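Local structure of transcriptional regulator, BadM/Rrf2 family (Thermincola potens, 4CIC) at residues A[54-59]-A[84-89]. The protein probably binds DNA as an IscR-type transcription factor of the Rrf2 family that regulates iron-sulfur cluster biogenesis. The protein carries 3 engineered substitutions. Residues are numbered along the deposited sequence; the frame is centred on the assembly and turned at random. Where two conformers were deposited one is given.
Sequences RKAGLV and IRVLEG. With NA (sodium ion), chain D.
A sodium ion is gripped by three backbone carbonyls at the end of helix 80-87: Val86 O at 2.5 Å, Arg85 O at 2.5 Å and Glu88 O at 2.2 Å, while the side chain of Val86 meets Ala56 and Leu58. The fold is a winged helix-turn-helix, and the contact joins the end of helix 43-55, probably the recognition helix, and the turn into the first wing strand, to helix 80-87 beyond the hairpin. Carbonyls at a helix C-terminus suit a cation, since the helix dipole would probably make that end more negative. Arg85 lends only its carbonyl to the metal; its guanidinium forms salt bridges with Glu125 and Asp129 of helix 112-129.

Helix 43-55 closes in a Schellman motif, with Gly57 N bonded to Arg54 O at 3.0 Å. Glycine suits the positive phi of 87°, having no beta carbon to press on Ala56 O. This turn directs the chain from Ala56 to Leu58, both facing helix 80-87. Ala56 is small enough to admit both methyls of beta-branched Val86, which straddle its CB, CG1 at 3.6 Å and CG2 at 3.7 Å. CG1 stands anti to the backbone N (chi1 160°), leaving CG2 beside that nitrogen. Leucine suits the apolar site lined by Met18, Leu53 and Ile78; Leu58 and Val86 run past each other in opposite directions, Leu58 CD1 lying 3.8 Å from Val86 CG2.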
loop_
_atom_site.group_PDB
_atom_site.type_symbol
_atom_site.label_atom_id
_atom_site.label_comp_id
_atom_site.label_asym_id
_atom_site.label_seq_id
_atom_site.Cartn_x
_atom_site.Cartn_y
_atom_site.Cartn_z
ATOM N N ARG A 54 0.317 20.197 -14.056
ATOM C CA ARG A 54 0.610 21.037 -15.230
ATOM C C ARG A 54 2.113 21.144 -15.474
ATOM O O ARG A 54 2.581 20.999 -16.602
ATOM C CB ARG A 54 0.003 22.425 -15.055
ATOM C CG ARG A 54 -0.333 23.119 -16.367
ATOM C CD ARG A 54 -1.038 24.443 -16.132
ATOM N NE ARG A 54 -0.180 25.570 -16.479
ATOM C CZ ARG A 54 -0.495 26.842 -16.266
ATOM N NH1 ARG A 54 -1.652 27.154 -15.700
ATOM N NH2 ARG A 54 0.353 27.801 -16.612
ATOM N N LYS A 55 2.870 21.387 -14.410
ATOM C CA LYS A 55 4.327 21.440 -14.514
ATOM C C LYS A 55 4.875 20.115 -15.037
ATOM O O LYS A 55 5.867 20.089 -15.761
ATOM C CB LYS A 55 4.958 21.739 -13.152
ATOM C CG LYS A 55 4.737 23.151 -12.638
ATOM C CD LYS A 55 5.554 23.380 -11.367
ATOM C CE LYS A 55 5.305 24.760 -10.760
ATOM N NZ LYS A 55 4.026 24.815 -9.998
ATOM N N ALA A 56 4.211 19.025 -14.664
ATOM C CA ALA A 56 4.626 17.680 -15.053
ATOM C C ALA A 56 4.309 17.348 -16.498
ATOM O O ALA A 56 4.804 16.361 -17.035
ATOM C CB ALA A 56 3.959 16.660 -14.155
ATOM N N GLY A 57 3.452 18.146 -17.120
ATOM C CA GLY A 57 3.104 17.903 -18.507
ATOM C C GLY A 57 1.950 16.922 -18.636
ATOM O O GLY A 57 1.735 16.353 -19.707
ATOM N N LEU A 58 1.200 16.736 -17.554
ATOM C CA LEU A 58 0.045 15.837 -17.557
ATOM C C LEU A 58 -1.247 16.569 -17.920
ATOM O O LEU A 58 -2.191 15.958 -18.404
ATOM C CB LEU A 58 -0.126 15.138 -16.209
ATOM C CG LEU A 58 0.844 13.969 -16.010
ATOM C CD1 LEU A 58 0.724 13.375 -14.610
ATOM C CD2 LEU A 58 0.569 12.909 -17.084
ATOM N N VAL A 59 -1.290 17.866 -17.632
ATOM C CA VAL A 59 -2.451 18.667 -17.994
ATOM C C VAL A 59 -1.985 19.987 -18.563
ATOM O O VAL A 59 -0.860 20.428 -18.323
ATOM C CB VAL A 59 -3.379 18.954 -16.797
ATOM C CG1 VAL A 59 -3.812 17.658 -16.115
ATOM C CG2 VAL A 59 -2.703 19.878 -15.821
ATOM N N ILE A 84 0.701 9.111 -9.802
ATOM C CA ILE A 84 1.191 8.952 -8.440
ATOM C C ILE A 84 2.670 9.354 -8.351
ATOM O O ILE A 84 3.067 10.058 -7.434
ATOM C CB ILE A 84 0.987 7.501 -7.952
ATOM C CG1 ILE A 84 -0.517 7.168 -7.882
ATOM C CG2 ILE A 84 1.647 7.280 -6.608
ATOM C CD1 ILE A 84 -1.346 8.191 -7.154
ATOM N N ARG A 85 3.487 8.921 -9.300
ATOM C CA ARG A 85 4.898 9.326 -9.303
ATOM C C ARG A 85 5.117 10.842 -9.329
ATOM O O ARG A 85 5.983 11.376 -8.623
ATOM C CB ARG A 85 5.646 8.685 -10.461
ATOM C CG ARG A 85 6.009 7.243 -10.212
ATOM C CD ARG A 85 6.833 6.708 -11.350
ATOM N NE ARG A 85 6.909 5.258 -11.294
ATOM C CZ ARG A 85 6.084 4.453 -11.951
ATOM N NH1 ARG A 85 5.136 4.975 -12.715
ATOM N NH2 ARG A 85 6.211 3.136 -11.850
ATOM N N VAL A 86 4.323 11.532 -10.136
ATOM C CA VAL A 86 4.408 12.986 -10.212
ATOM C C VAL A 86 4.119 13.616 -8.835
ATOM O O VAL A 86 4.851 14.491 -8.360
ATOM C CB VAL A 86 3.435 13.518 -11.265
ATOM C CG1 VAL A 86 3.149 14.990 -11.028
ATOM C CG2 VAL A 86 4.005 13.268 -12.643
ATOM N N LEU A 87 3.073 13.146 -8.172
ATOM C CA LEU A 87 2.646 13.794 -6.940
ATOM C C LEU A 87 3.579 13.484 -5.768
ATOM O O LEU A 87 3.687 14.255 -4.820
ATOM C CB LEU A 87 1.213 13.393 -6.601
ATOM C CG LEU A 87 0.158 13.781 -7.645
ATOM C CD1 LEU A 87 -1.190 13.222 -7.226
ATOM C CD2 LEU A 87 0.104 15.289 -7.827
ATOM N N GLU A 88 4.240 12.342 -5.832
ATOM C CA GLU A 88 5.094 11.953 -4.705
ATOM C C GLU A 88 6.490 12.575 -4.776
ATOM O O GLU A 88 6.951 12.961 -5.842
ATOM C CB GLU A 88 5.109 10.441 -4.574
ATOM C CG GLU A 88 4.017 9.951 -3.613
ATOM C CD GLU A 88 2.605 10.459 -3.960
ATOM O OE1 GLU A 88 2.107 10.139 -5.053
ATOM O OE2 GLU A 88 1.956 11.133 -3.126
ATOM N N GLY A 89 7.151 12.704 -3.630
ATOM C CA GLY A 89 8.441 13.368 -3.578
ATOM C C GLY A 89 9.594 12.416 -3.335
ATOM O O GLY A 89 10.157 12.382 -2.241
HETATM NA NA NA D . 7.118 13.545 -7.969
#